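Local coordinates for protein kallistatin (Homo sapiens, PDB 6F4V) that inhibits tissue kallikrein as a serpin, being cleaved at its reactive site and forming a stable equimolar complex with the enzyme, at residues A[33-38]-A[333-338]; A[38-43]-A[294-299]. One frame throughout, in Å; residues are numbered along the deposited sequence.

Contact 1. Residues A[33-38]-A[333-338]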
ATOM      1  N   PRO A  33      -1.951   0.123  -0.707  1.00 19.75           N
ATOM      2  CA  PRO A  33      -3.271  -0.203  -1.278  1.00 20.76           C
ATOM      3  C   PRO A  33      -3.151  -1.194  -2.423  1.00 20.41           C
ATOM      4  O   PRO A  33      -3.981  -2.101  -2.529  1.00 19.66           O
ATOM      5  CB  PRO A  33      -3.801   1.134  -1.791  1.00 21.36           C
ATOM      6  CG  PRO A  33      -2.779   2.169  -1.521  1.00 21.67           C
ATOM      7  CD  PRO A  33      -1.634   1.561  -0.789  1.00 20.70           C
ATOM      8  N   LEU A  34      -2.103  -1.063  -3.235  1.00 20.41           N
ATOM      9  CA  LEU A  34      -1.886  -1.974  -4.340  1.00 21.42           C
ATOM     10  C   LEU A  34      -1.751  -3.419  -3.867  1.00 21.19           C
ATOM     11  O   LEU A  34      -2.344  -4.330  -4.435  1.00 21.32           O
ATOM     12  CB  LEU A  34      -0.666  -1.521  -5.173  1.00 22.70           C
ATOM     13  CG  LEU A  34      -0.384  -2.491  -6.323  1.00 24.57           C
ATOM     14  CD1 LEU A  34      -1.573  -2.547  -7.263  1.00 25.46           C
ATOM     15  CD2 LEU A  34       0.844  -2.126  -7.058  1.00 27.17           C
ATOM     16  N   SER A  35      -1.000  -3.636  -2.798  1.00 21.34           N
ATOM     17  CA  SER A  35      -0.847  -4.981  -2.265  1.00 20.97           C
ATOM     18  C   SER A  35      -2.187  -5.561  -1.822  1.00 21.03           C
ATOM     19  O   SER A  35      -2.520  -6.715  -2.159  1.00 20.32           O
ATOM     20  CB  SER A  35       0.107  -4.985  -1.083  1.00 20.98           C
ATOM     21  OG  SER A  35       0.090  -6.235  -0.423  1.00 21.39           O
ATOM     22  N   ILE A  36      -2.963  -4.761  -1.109  1.00 19.44           N
ATOM     23  CA  ILE A  36      -4.272  -5.242  -0.684  1.00 20.79           C
ATOM     24  C   ILE A  36      -5.171  -5.554  -1.879  1.00 20.38           C
ATOM     25  O   ILE A  36      -5.781  -6.644  -1.920  1.00 21.09           O
ATOM     26  CB  ILE A  36      -4.973  -4.283   0.315  1.00 20.56           C
ATOM     27  CG1 ILE A  36      -4.110  -4.078   1.581  1.00 21.06           C
ATOM     28  CG2 ILE A  36      -6.349  -4.816   0.650  1.00 21.23           C
ATOM     29  CD1 ILE A  36      -4.627  -2.968   2.492  1.00 21.57           C
ATOM     30  N   SER A  37      -5.276  -4.612  -2.817  1.00 20.08           N
ATOM     31  CA  SER A  37      -6.109  -4.784  -4.029  1.00 20.71           C
ATOM     32  C   SER A  37      -5.728  -6.042  -4.817  1.00 21.57           C
ATOM     33  O   SER A  37      -6.595  -6.862  -5.191  1.00 21.63           O
ATOM     34  CB  SER A  37      -6.020  -3.540  -4.917  1.00 20.42           C
ATOM     35  OG  SER A  37      -6.624  -2.447  -4.272  1.00 19.67           O
ATOM     36  N   ALA A  38      -4.437  -6.201  -5.100  1.00 20.99           N
ATOM     37  CA  ALA A  38      -3.961  -7.365  -5.836  1.00 21.67           C
ATOM     38  C   ALA A  38      -4.175  -8.692  -5.107  1.00 22.01           C
ATOM     39  O   ALA A  38      -4.499  -9.690  -5.754  1.00 23.11           O
ATOM     40  CB  ALA A  38      -2.488  -7.217  -6.213  1.00 21.27           C
ATOM     41  N   ALA A 333       5.619  -3.840   1.826  1.00 22.19           N
ATOM     42  CA  ALA A 333       4.347  -4.275   2.385  1.00 21.50           C
ATOM     43  C   ALA A 333       4.030  -5.680   1.964  1.00 21.31           C
ATOM     44  O   ALA A 333       4.564  -6.206   0.983  1.00 21.34           O
ATOM     45  CB  ALA A 333       3.219  -3.333   1.988  1.00 21.14           C
ATOM     46  N   ALA A 334       3.151  -6.308   2.727  1.00 21.81           N
ATOM     47  CA  ALA A 334       2.624  -7.592   2.358  1.00 21.81           C
ATOM     48  C   ALA A 334       1.233  -7.802   2.921  1.00 22.20           C
ATOM     49  O   ALA A 334       0.861  -7.179   3.904  1.00 22.05           O
ATOM     50  CB  ALA A 334       3.569  -8.677   2.842  1.00 22.38           C
ATOM     51  N   THR A 335       0.488  -8.695   2.276  1.00 22.38           N
ATOM     52  CA  THR A 335      -0.891  -9.011   2.649  1.00 22.69           C
ATOM     53  C   THR A 335      -1.036 -10.510   2.661  1.00 23.52           C
ATOM     54  O   THR A 335      -0.570 -11.178   1.742  1.00 24.27           O
ATOM     55  CB  THR A 335      -1.873  -8.441   1.590  1.00 22.55           C
ATOM     56  OG1 THR A 335      -1.686  -7.035   1.480  1.00 21.37           O
ATOM     57  CG2 THR A 335      -3.324  -8.735   1.945  1.00 22.19           C
ATOM     58  N   SER A 336      -1.666 -11.036   3.709  1.00 24.09           N
ATOM     59  CA  SER A 336      -2.029 -12.441   3.782  1.00 24.74           C
ATOM     60  C   SER A 336      -3.553 -12.608   3.795  1.00 24.83           C
ATOM     61  O   SER A 336      -4.288 -11.710   4.237  1.00 25.09           O
ATOM     62  CB  SER A 336      -1.442 -13.080   5.034  1.00 25.29           C
ATOM     63  OG  SER A 336      -2.090 -12.623   6.194  1.00 25.53           O
ATOM     64  N   PHE A 337      -4.002 -13.771   3.343  1.00 25.00           N
ATOM     65  CA  PHE A 337      -5.404 -14.163   3.468  1.00 25.52           C
ATOM     66  C   PHE A 337      -5.481 -15.669   3.672  1.00 26.92           C
ATOM     67  O   PHE A 337      -5.101 -16.414   2.781  1.00 25.89           O
ATOM     68  CB  PHE A 337      -6.203 -13.778   2.231  1.00 26.25           C
ATOM     69  CG  PHE A 337      -7.682 -13.839   2.441  1.00 27.94           C
ATOM     70  CD1 PHE A 337      -8.388 -15.033   2.361  1.00 29.79           C
ATOM     71  CD2 PHE A 337      -8.363 -12.707   2.780  1.00 28.72           C
ATOM     72  CE1 PHE A 337      -9.768 -15.035   2.597  1.00 30.55           C
ATOM     73  CE2 PHE A 337      -9.721 -12.719   3.002  1.00 30.13           C
ATOM     74  CZ  PHE A 337     -10.419 -13.878   2.923  1.00 29.91           C
ATOM     75  N   ALA A 338      -6.007 -16.091   4.823  1.00 27.98           N
ATOM     76  CA  ALA A 338      -6.089 -17.489   5.195  1.00 28.60           C
ATOM     77  C   ALA A 338      -7.521 -17.984   5.005  1.00 29.60           C
ATOM     78  O   ALA A 338      -8.494 -17.252   5.259  1.00 28.16           O
ATOM     79  CB  ALA A 338      -5.626 -17.672   6.633  1.00 29.33           C
TER
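Ser35 and Thr335 meet hydroxyl to hydroxyl because each turns its oxygen into the space between helix 33-44 and strand 328-340: Ser35 OG stands opposite its own nitrogen (chi1 170°), whereas Thr335 OG1 lies beside its nitrogen (chi1 -58°). Ser35 OG and Thr335 OG1 are hydrogen-bonded at 2.7 Å. Each hydroxyl has a second partner, Asn165 OD1 for Ser35 and His318 ND1 for Thr335, so these buried oxygens join a polar chain running from one sheet strand, through the helix and the central strand, to the other flanking strand. Serine suits the spot by bringing a hydroxyl on a short stem; threonine combines a strand-favouring branch with a similar group. Ile36 adds apolar cover, its CG1 lying 3.8 Å from Thr335 OG1, with the two side chains at roughly a right angle. Over residues 33-38 and 333-338 the helix and strand axes are 25° apart and come within 7.6 Å. Strand 328-340, consistent with the inserted reactive-centre loop of a cleaved serpin, lies between strands 159-172 and 312-324, and helices 6-23 and 68-83 pack against this first part of helix 33-44.

Contact 2. Residues A[38-43]-A[294-299]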
ATOM      1  N   ALA A  38      -4.437  -6.201  -5.100  1.00 20.99           N
ATOM      2  CA  ALA A  38      -3.961  -7.365  -5.836  1.00 21.67           C
ATOM      3  C   ALA A  38      -4.175  -8.692  -5.107  1.00 22.01           C
ATOM      4  O   ALA A  38      -4.499  -9.690  -5.754  1.00 23.11           O
ATOM      5  CB  ALA A  38      -2.488  -7.217  -6.213  1.00 21.27           C
ATOM      6  N   ALA A  39      -4.000  -8.704  -3.792  1.00 22.00           N
ATOM      7  CA  ALA A  39      -4.289  -9.913  -2.985  1.00 22.58           C
ATOM      8  C   ALA A  39      -5.754 -10.336  -3.103  1.00 22.25           C
ATOM      9  O   ALA A  39      -6.085 -11.506  -3.353  1.00 22.10           O
ATOM     10  CB  ALA A  39      -3.903  -9.698  -1.529  1.00 22.11           C
ATOM     11  N   TYR A  40      -6.627  -9.372  -2.912  1.00 22.19           N
ATOM     12  CA  TYR A  40      -8.065  -9.650  -2.926  1.00 22.74           C
ATOM     13  C   TYR A  40      -8.609  -9.925  -4.324  1.00 22.84           C
ATOM     14  O   TYR A  40      -9.466 -10.791  -4.495  1.00 22.65           O
ATOM     15  CB  TYR A  40      -8.813  -8.559  -2.170  1.00 22.27           C
ATOM     16  CG  TYR A  40      -8.726  -8.760  -0.669  1.00 22.58           C
ATOM     17  CD1 TYR A  40      -7.526  -8.599   0.031  1.00 22.52           C
ATOM     18  CD2 TYR A  40      -9.832  -9.165   0.057  1.00 24.13           C
ATOM     19  CE1 TYR A  40      -7.447  -8.806   1.399  1.00 23.45           C
ATOM     20  CE2 TYR A  40      -9.766  -9.346   1.423  1.00 24.57           C
ATOM     21  CZ  TYR A  40      -8.586  -9.189   2.092  1.00 24.24           C
ATOM     22  OH  TYR A  40      -8.575  -9.422   3.440  1.00 25.01           O
ATOM     23  N   ALA A  41      -8.063  -9.255  -5.340  1.00 22.76           N
ATOM     24  CA  ALA A  41      -8.430  -9.595  -6.713  1.00 23.34           C
ATOM     25  C   ALA A  41      -7.985 -11.030  -7.064  1.00 24.39           C
ATOM     26  O   ALA A  41      -8.770 -11.827  -7.639  1.00 24.33           O
ATOM     27  CB  ALA A  41      -7.853  -8.589  -7.678  1.00 22.99           C
ATOM     28  N   MET A  42      -6.791 -11.400  -6.635  1.00 24.63           N
ATOM     29  CA  MET A  42      -6.350 -12.784  -6.825  1.00 26.12           C
ATOM     30  C   MET A  42      -7.258 -13.811  -6.110  1.00 26.57           C
ATOM     31  O   MET A  42      -7.648 -14.822  -6.715  1.00 26.57           O
ATOM     32  CB  MET A  42      -4.908 -12.944  -6.371  1.00 26.98           C
ATOM     33  CG  MET A  42      -4.345 -14.335  -6.664  1.00 28.54           C
ATOM     34  SD  MET A  42      -2.578 -14.383  -6.306  1.00 31.41           S
ATOM     35  CE  MET A  42      -2.523 -14.446  -4.601  1.00 32.74           C
ATOM     36  N   LEU A  43      -7.574 -13.543  -4.842  1.00 25.58           N
ATOM     37  CA  LEU A  43      -8.499 -14.364  -4.063  1.00 26.48           C
ATOM     38  C   LEU A  43      -9.824 -14.578  -4.780  1.00 26.79           C
ATOM     39  O   LEU A  43     -10.371 -15.704  -4.739  1.00 28.10           O
ATOM     40  CB  LEU A  43      -8.761 -13.721  -2.695  1.00 26.34           C
ATOM     41  CG  LEU A  43      -9.768 -14.428  -1.786  1.00 27.04           C
ATOM     42  CD1 LEU A  43      -9.251 -15.772  -1.332  1.00 27.23           C
ATOM     43  CD2 LEU A  43     -10.062 -13.548  -0.599  1.00 27.78           C
ATOM     44  N   ASP A 294     -19.795  -9.830   2.801  1.00 29.45           N
ATOM     45  CA  ASP A 294     -20.026 -11.180   2.273  1.00 29.59           C
ATOM     46  C   ASP A 294     -18.819 -12.074   2.477  1.00 28.85           C
ATOM     47  O   ASP A 294     -18.946 -13.189   2.999  1.00 28.61           O
ATOM     48  CB  ASP A 294     -20.425 -11.193   0.802  1.00 30.03           C
ATOM     49  CG  ASP A 294     -20.571 -12.616   0.252  1.00 31.56           C
ATOM     50  OD1 ASP A 294     -21.629 -13.216   0.538  1.00 32.93           O
ATOM     51  OD2 ASP A 294     -19.631 -13.128  -0.426  1.00 29.41           O
ATOM     52  N   LEU A 295     -17.646 -11.594   2.069  1.00 27.24           N
ATOM     53  CA  LEU A 295     -16.443 -12.420   2.112  1.00 27.27           C
ATOM     54  C   LEU A 295     -16.119 -12.950   3.505  1.00 27.33           C
ATOM     55  O   LEU A 295     -15.649 -14.106   3.660  1.00 28.23           O
ATOM     56  CB  LEU A 295     -15.224 -11.647   1.535  1.00 26.70           C
ATOM     57  CG  LEU A 295     -13.880 -12.356   1.633  1.00 26.65           C
ATOM     58  CD1 LEU A 295     -13.924 -13.673   0.868  1.00 27.49           C
ATOM     59  CD2 LEU A 295     -12.735 -11.505   1.087  1.00 26.77           C
ATOM     60  N   PHE A 296     -16.332 -12.115   4.506  1.00 27.83           N
ATOM     61  CA  PHE A 296     -16.027 -12.466   5.901  1.00 28.65           C
ATOM     62  C   PHE A 296     -17.212 -13.053   6.665  1.00 30.60           C
ATOM     63  O   PHE A 296     -17.151 -13.161   7.888  1.00 34.81           O
ATOM     64  CB  PHE A 296     -15.443 -11.252   6.610  1.00 28.88           C
ATOM     65  CG  PHE A 296     -14.093 -10.881   6.067  1.00 28.00           C
ATOM     66  CD1 PHE A 296     -12.993 -11.674   6.359  1.00 28.09           C
ATOM     67  CD2 PHE A 296     -13.939  -9.815   5.206  1.00 27.99           C
ATOM     68  CE1 PHE A 296     -11.741 -11.383   5.803  1.00 28.40           C
ATOM     69  CE2 PHE A 296     -12.686  -9.492   4.698  1.00 27.32           C
ATOM     70  CZ  PHE A 296     -11.592 -10.277   5.002  1.00 27.25           C
ATOM     71  N   SER A 297     -18.241 -13.483   5.949  1.00 29.22           N
ATOM     72  CA  SER A 297     -19.438 -14.058   6.565  1.00 28.86           C
ATOM     73  C   SER A 297     -19.485 -15.547   6.345  1.00 28.45           C
ATOM     74  O   SER A 297     -18.735 -16.107   5.545  1.00 28.25           O
ATOM     75  CB  SER A 297     -20.689 -13.421   5.958  1.00 29.05           C
ATOM     76  OG  SER A 297     -20.931 -13.943   4.658  1.00 28.69           O
ATOM     77  N   LYS A 298     -20.434 -16.180   7.036  1.00 28.75           N
ATOM     78  CA  LYS A 298     -20.742 -17.567   6.836  1.00 28.90           C
ATOM     79  C   LYS A 298     -21.291 -17.884   5.426  1.00 28.72           C
ATOM     80  O   LYS A 298     -21.419 -19.075   5.057  1.00 29.06           O
ATOM     81  CB  LYS A 298     -21.753 -18.001   7.921  1.00 29.97           C
ATOM     82  CG  LYS A 298     -23.166 -17.458   7.740  1.00 30.48           C
ATOM     83  CD  LYS A 298     -24.085 -17.853   8.897  1.00 31.73           C
ATOM     84  CE  LYS A 298     -23.861 -17.073  10.146  1.00 32.52           C
ATOM     85  NZ  LYS A 298     -24.323 -15.681   9.984  1.00 33.73           N
ATOM     86  N   TRP A 299     -21.645 -16.852   4.647  1.00 27.15           N
ATOM     87  CA  TRP A 299     -22.266 -17.022   3.345  1.00 27.20           C
ATOM     88  C   TRP A 299     -21.328 -16.995   2.136  1.00 27.75           C
ATOM     89  O   TRP A 299     -21.764 -17.271   1.030  1.00 27.95           O
ATOM     90  CB  TRP A 299     -23.356 -15.971   3.157  1.00 27.07           C
ATOM     91  CG  TRP A 299     -24.290 -15.954   4.305  1.00 27.23           C
ATOM     92  CD1 TRP A 299     -24.370 -15.022   5.278  1.00 27.32           C
ATOM     93  CD2 TRP A 299     -25.250 -16.969   4.629  1.00 27.59           C
ATOM     94  NE1 TRP A 299     -25.360 -15.375   6.181  1.00 28.52           N
ATOM     95  CE2 TRP A 299     -25.899 -16.571   5.808  1.00 27.79           C
ATOM     96  CE3 TRP A 299     -25.610 -18.178   4.034  1.00 27.74           C
ATOM     97  CZ2 TRP A 299     -26.916 -17.333   6.404  1.00 28.58           C
ATOM     98  CZ3 TRP A 299     -26.647 -18.949   4.655  1.00 28.01           C
ATOM     99  CH2 TRP A 299     -27.257 -18.515   5.792  1.00 28.34           C
TER
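Tyr40 and Leu43, one turn apart on the helix, meet Leu295 and Phe296 mainly through apolar contacts. Leu295 reaches both: its CD2 is 3.7 Å from Tyr40 CE2, and Leu43 CD2 comes at it tip to tip, 3.8 Å from the same Leu295 CD2. With CG opposite the backbone nitrogen (chi1 175°), Leu295 extends its forked end to the helix, a reach for which a branched aliphatic is well suited; Leu43 likewise offers a methyl for close apolar packing. The aromatic contact is of another kind. Phe296 CZ, the far end of a long flat ring suited to this reach, approaches the Tyr40 ring at its edge and lies 3.5 Å from Tyr40 OH, which sits in the plane of the phenylalanine ring; the side chains cross at about a right angle. Tyr40 OH is hydrogen-bonded to Ser316 OG, so tyrosine supplies apolar bulk and a satisfied polar end. A phenylalanine in its place would probably leave Ser316 without this partner and open a small gap beside Phe296 CZ. Polar bonds shape the loop itself: Asp294 to Ser297 form a type I turn whose Asp294 O accepts from Ser297 N and OG, and Ser297 OG takes Trp299 N in an ST turn. The loop precedes strand 312-324 and packs Leu295 also on Phe337 of strand 328-340, while helix 107-117 touches Ala41 and Met42 of helix 33-44.

Both contacts use helix 33-44 and share Ala38, and both are buried, but at different depths. Contact 1 is about 7 Å from the chain's centre and contact 2 about 17 Å, measured centre to centre. The inner one joins the helix to the central sheet through hydroxyls within a buried polar network, in the region of serpins known as the shutter; the outer one joins the next turns to a loop by apolar and aromatic packing, with Phe296 partly exposed and the loop becoming exposed beyond it. Phe337, on the strand of contact 1 but not touching residues 33-38, packs on contact 2: Phe337 CE1 lies 3.5 Å from Leu43 CD2, and its ring meets that of Tyr40 with planes about 85° apart.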